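Local coordinates for protein cellulase IBT99 (Metagenomes, PDB 6WBT) that probably hydrolyses 6-phospho-alpha-glucosides with the help of bound NAD and a manganese ion, as a family 4 glycosyl hydrolase, at residues 35-46 and 65-76. Numbering follows the deposited sequence.
With NAD (nicotinamide-adenine-dinucleotide), chain G.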
# COMPACT_ATOMS: atom_id res chain seq x y z
N GLU A 35 39.53 26.48 -1.19
CA GLU A 35 40.36 26.00 -0.10
C GLU A 35 40.04 24.53 0.16
O GLU A 35 38.93 24.06 -0.12
CB GLU A 35 40.15 26.80 1.18
CG GLU A 35 40.75 28.20 1.16
CD GLU A 35 40.49 28.95 2.45
OE1 GLU A 35 41.47 29.30 3.14
OE2 GLU A 35 39.31 29.19 2.77
N LEU A 36 41.03 23.82 0.69
CA LEU A 36 40.87 22.43 1.11
C LEU A 36 41.01 22.38 2.63
O LEU A 36 42.06 22.76 3.16
CB LEU A 36 41.89 21.52 0.44
CG LEU A 36 41.68 20.02 0.60
CD1 LEU A 36 40.44 19.56 -0.17
CD2 LEU A 36 42.90 19.23 0.16
N TRP A 37 39.98 21.91 3.31
CA TRP A 37 39.93 21.90 4.76
C TRP A 37 39.94 20.47 5.28
O TRP A 37 39.19 19.62 4.78
CB TRP A 37 38.70 22.65 5.28
CG TRP A 37 38.84 24.14 5.22
CD1 TRP A 37 38.65 24.94 4.14
CD2 TRP A 37 39.21 25.00 6.30
NE1 TRP A 37 38.88 26.25 4.47
CE2 TRP A 37 39.22 26.32 5.79
CE3 TRP A 37 39.54 24.80 7.64
CZ2 TRP A 37 39.55 27.42 6.58
CZ3 TRP A 37 39.86 25.89 8.43
CH2 TRP A 37 39.86 27.19 7.89
N LEU A 38 40.77 20.21 6.29
CA LEU A 38 40.82 18.92 6.97
C LEU A 38 40.34 19.14 8.40
O LEU A 38 41.02 19.80 9.19
CB LEU A 38 42.24 18.35 6.94
CG LEU A 38 42.84 18.04 5.57
CD1 LEU A 38 44.23 17.45 5.73
CD2 LEU A 38 41.94 17.11 4.77
N TYR A 39 39.18 18.59 8.72
CA TYR A 39 38.59 18.70 10.05
C TYR A 39 38.58 17.35 10.73
O TYR A 39 38.31 16.32 10.09
CB TYR A 39 37.17 19.26 9.98
CG TYR A 39 36.40 19.11 11.27
CD1 TYR A 39 36.64 19.95 12.35
CD2 TYR A 39 35.43 18.13 11.41
CE1 TYR A 39 35.94 19.81 13.54
CE2 TYR A 39 34.72 17.98 12.59
CZ TYR A 39 34.98 18.83 13.65
OH TYR A 39 34.28 18.68 14.83
N ASP A 40 38.86 17.35 12.03
CA ASP A 40 38.89 16.12 12.81
C ASP A 40 38.80 16.49 14.28
O ASP A 40 39.06 17.63 14.67
CB ASP A 40 40.15 15.30 12.53
CG ASP A 40 39.98 13.84 12.86
OD1 ASP A 40 39.49 13.52 13.96
OD2 ASP A 40 40.33 13.01 12.00
N ILE A 41 38.41 15.50 15.10
CA ILE A 41 38.38 15.69 16.54
C ILE A 41 39.69 15.27 17.20
O ILE A 41 39.94 15.65 18.36
CB ILE A 41 37.21 14.92 17.18
CG1 ILE A 41 37.40 13.41 16.99
CG2 ILE A 41 35.89 15.38 16.60
CD1 ILE A 41 36.37 12.58 17.71
N ASP A 42 40.53 14.50 16.51
CA ASP A 42 41.83 14.09 17.03
C ASP A 42 42.89 14.98 16.38
O ASP A 42 43.16 14.87 15.18
CB ASP A 42 42.09 12.61 16.74
CG ASP A 42 43.30 12.06 17.50
OD1 ASP A 42 44.00 12.83 18.18
OD2 ASP A 42 43.54 10.83 17.43
N GLU A 43 43.49 15.87 17.18
CA GLU A 43 44.41 16.85 16.62
C GLU A 43 45.71 16.21 16.18
O GLU A 43 46.20 16.47 15.07
CB GLU A 43 44.67 17.96 17.64
CG GLU A 43 45.41 19.17 17.09
CD GLU A 43 45.50 20.31 18.09
OE1 GLU A 43 45.19 20.08 19.28
OE2 GLU A 43 45.87 21.43 17.69
N GLU A 44 46.30 15.36 17.03
CA GLU A 44 47.61 14.79 16.72
C GLU A 44 47.54 13.81 15.55
O GLU A 44 48.45 13.77 14.72
CB GLU A 44 48.18 14.11 17.96
CG GLU A 44 48.32 15.03 19.16
CD GLU A 44 48.90 16.39 18.80
OE1 GLU A 44 48.16 17.39 18.89
OE2 GLU A 44 50.08 16.45 18.41
N ARG A 45 46.47 13.02 15.48
CA ARG A 45 46.34 12.07 14.38
C ARG A 45 46.14 12.79 13.05
O ARG A 45 46.68 12.37 12.02
CB ARG A 45 45.17 11.11 14.64
CG ARG A 45 44.95 10.09 13.53
CD ARG A 45 43.71 9.25 13.78
NE ARG A 45 43.47 8.30 12.70
CZ ARG A 45 43.90 7.04 12.71
NH1 ARG A 45 44.59 6.58 13.74
NH2 ARG A 45 43.64 6.24 11.68
N GLN A 46 45.38 13.89 13.05
CA GLN A 46 45.14 14.62 11.81
C GLN A 46 46.39 15.35 11.34
O GLN A 46 46.64 15.45 10.14
CB GLN A 46 43.99 15.61 12.01
CG GLN A 46 43.76 16.52 10.81
CD GLN A 46 42.49 17.33 10.94
OE1 GLN A 46 41.53 17.11 10.20
NE2 GLN A 46 42.47 18.26 11.88
N VAL A 65 45.59 25.68 -1.55
CA VAL A 65 45.88 25.99 -0.16
C VAL A 65 45.17 24.99 0.74
O VAL A 65 43.99 24.67 0.54
CB VAL A 65 45.47 27.44 0.16
CG1 VAL A 65 44.08 27.73 -0.39
CG2 VAL A 65 45.52 27.70 1.66
N LEU A 66 45.89 24.49 1.74
CA LEU A 66 45.37 23.50 2.68
C LEU A 66 45.26 24.11 4.07
O LEU A 66 46.23 24.65 4.59
CB LEU A 66 46.27 22.26 2.72
CG LEU A 66 45.88 21.18 3.74
CD1 LEU A 66 44.55 20.55 3.37
CD2 LEU A 66 46.97 20.13 3.85
N LYS A 67 44.07 24.02 4.65
CA LYS A 67 43.82 24.48 6.01
C LYS A 67 43.45 23.29 6.89
O LYS A 67 42.62 22.46 6.50
CB LYS A 67 42.70 25.52 6.05
CG LYS A 67 42.89 26.68 5.07
CD LYS A 67 43.07 28.00 5.79
CE LYS A 67 44.39 28.06 6.55
NZ LYS A 67 44.61 29.39 7.19
N VAL A 68 44.08 23.20 8.05
CA VAL A 68 43.86 22.10 8.99
C VAL A 68 43.37 22.70 10.31
O VAL A 68 43.96 23.67 10.81
CB VAL A 68 45.13 21.27 9.21
CG1 VAL A 68 44.88 20.14 10.20
CG2 VAL A 68 45.63 20.71 7.88
N THR A 69 42.31 22.12 10.86
CA THR A 69 41.74 22.64 12.09
C THR A 69 40.98 21.54 12.81
O THR A 69 40.61 20.52 12.22
CB THR A 69 40.80 23.83 11.82
OG1 THR A 69 40.28 24.32 13.06
CG2 THR A 69 39.65 23.39 10.93
N VAL A 70 40.75 21.76 14.11
CA VAL A 70 39.87 20.93 14.91
C VAL A 70 38.65 21.69 15.40
O VAL A 70 37.81 21.11 16.10
CB VAL A 70 40.62 20.31 16.11
CG1 VAL A 70 41.71 19.36 15.62
CG2 VAL A 70 41.21 21.40 16.99
N ASN A 71 38.51 22.97 15.05
CA ASN A 71 37.37 23.77 15.46
C ASN A 71 36.26 23.62 14.43
O ASN A 71 36.47 23.92 13.25
CB ASN A 71 37.76 25.23 15.59
CG ASN A 71 36.59 26.11 15.99
OD1 ASN A 71 35.98 26.77 15.14
ND2 ASN A 71 36.28 26.14 17.28
N PRO A 72 35.06 23.15 14.81
CA PRO A 72 34.01 22.94 13.80
C PRO A 72 33.51 24.23 13.18
O PRO A 72 33.18 24.24 11.99
CB PRO A 72 32.91 22.21 14.59
CG PRO A 72 33.14 22.60 16.01
CD PRO A 72 34.63 22.75 16.16
N LYS A 73 33.43 25.32 13.95
CA LYS A 73 32.93 26.57 13.38
C LYS A 73 33.89 27.11 12.32
O LYS A 73 33.45 27.59 11.27
CB LYS A 73 32.71 27.61 14.48
CG LYS A 73 32.04 28.88 13.97
CD LYS A 73 31.59 29.78 15.11
CE LYS A 73 30.81 30.97 14.57
NZ LYS A 73 30.30 31.84 15.67
N GLU A 74 35.19 27.03 12.57
CA GLU A 74 36.16 27.44 11.55
C GLU A 74 36.17 26.46 10.38
O GLU A 74 36.42 26.87 9.24
CB GLU A 74 37.55 27.55 12.17
CG GLU A 74 38.63 28.02 11.19
CD GLU A 74 39.99 28.13 11.84
OE1 GLU A 74 41.00 28.14 11.10
OE2 GLU A 74 40.06 28.21 13.09
N ALA A 75 35.89 25.19 10.63
CA ALA A 75 35.95 24.19 9.57
C ALA A 75 34.72 24.23 8.68
O ALA A 75 34.84 24.06 7.46
CB ALA A 75 36.12 22.79 10.18
N PHE A 76 33.55 24.45 9.25
CA PHE A 76 32.30 24.33 8.51
C PHE A 76 31.67 25.67 8.13
O PHE A 76 30.60 25.68 7.53
CB PHE A 76 31.29 23.51 9.32
CG PHE A 76 31.73 22.10 9.59
CD1 PHE A 76 31.88 21.20 8.55
CD2 PHE A 76 31.99 21.67 10.88
CE1 PHE A 76 32.29 19.90 8.79
CE2 PHE A 76 32.40 20.38 11.13
CZ PHE A 76 32.55 19.49 10.08
PA NAD G . 40.42 5.82 10.64
O1A NAD G . 40.09 5.29 11.99
O2A NAD G . 41.78 5.53 10.09
O5B NAD G . 40.16 7.40 10.62
C5B NAD G . 38.85 7.92 10.99
C4B NAD G . 38.99 9.36 11.40
O4B NAD G . 37.69 9.87 11.84
C3B NAD G . 39.95 9.65 12.57
O3B NAD G . 40.82 10.72 12.21
C2B NAD G . 39.01 10.07 13.70
O2B NAD G . 39.62 10.89 14.68
C1B NAD G . 37.92 10.77 12.90
N9A NAD G . 36.68 10.98 13.63
C8A NAD G . 36.12 10.14 14.55
N7A NAD G . 35.00 10.59 15.06
C5A NAD G . 34.81 11.82 14.44
C6A NAD G . 33.80 12.79 14.55
N6A NAD G . 32.75 12.68 15.37
N1A NAD G . 33.92 13.91 13.79
C2A NAD G . 34.98 14.02 12.98
N3A NAD G . 35.98 13.17 12.79
C4A NAD G . 35.84 12.07 13.55
O3 NAD G . 39.33 5.29 9.59
PN NAD G . 39.46 4.70 8.10
O1N NAD G . 40.26 5.64 7.27
O2N NAD G . 39.90 3.27 8.19
O5D NAD G . 37.93 4.76 7.64
C5D NAD G . 37.24 6.03 7.75
C4D NAD G . 35.76 5.81 7.52
O4D NAD G . 35.53 5.49 6.13
C3D NAD G . 35.13 4.65 8.31
O3D NAD G . 33.89 5.07 8.87
C2D NAD G . 34.92 3.62 7.20
O2D NAD G . 33.97 2.61 7.50
C1D NAD G . 34.49 4.54 6.06
N1N NAD G . 34.55 3.86 4.73
C2N NAD G . 33.39 3.49 4.10
C3N NAD G . 33.43 2.84 2.88
C7N NAD G . 32.12 2.51 2.21
O7N NAD G . 32.01 1.47 1.56
N7N NAD G . 31.14 3.39 2.32
C4N NAD G . 34.67 2.53 2.31
C5N NAD G . 35.82 2.93 2.94
C6N NAD G . 35.75 3.60 4.15
O HOH W 1 36.02 19.08 17.08
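Lys67 CB sits over the centre of the Trp37 six-membered ring, 3.4 Å from its centroid, a CH-pi contact. Glu74 O faces the other side of the indole, and Thr69 CG2 meets its edge, 3.5 Å from CZ3. Replacing Trp37 by an alanine is likely to open a gap between strand 66-69 and helix 72-76 and leave Lys67 CB and Thr69 CG2 without their aromatic partner. Further along, Phe76 turns its edge to the face of Tyr39, with ring planes at 63°. Tyr39 holds CG opposite the backbone N (chi1 167°), which carries CD1 to 3.6 Å from Ala75 CB. On the other sheet face, Leu66 CD1 packs against Leu36 CD2 and Leu38 CG. Leu66 and Leu38 also touch Val53 of helix 43-60, while Leu36 meets helix 17-25. The two parallel strands belong to a right-handed beta-alpha-beta crossover of the Rossmann fold, and 66-69 is an edge strand of the sheet within this chain. Four backbone hydrogen bonds join them, including Lys67 N to Leu36 O at 2.8 Å. One water bridges Tyr39 OH and Val70 O. Asn71 OD1 caps helix 72-76 by accepting from Glu74 N. Past the end of strand 35-39, Asp40 OD1 accepts from the NAD ribose hydroxyl O2B at 2.7 Å.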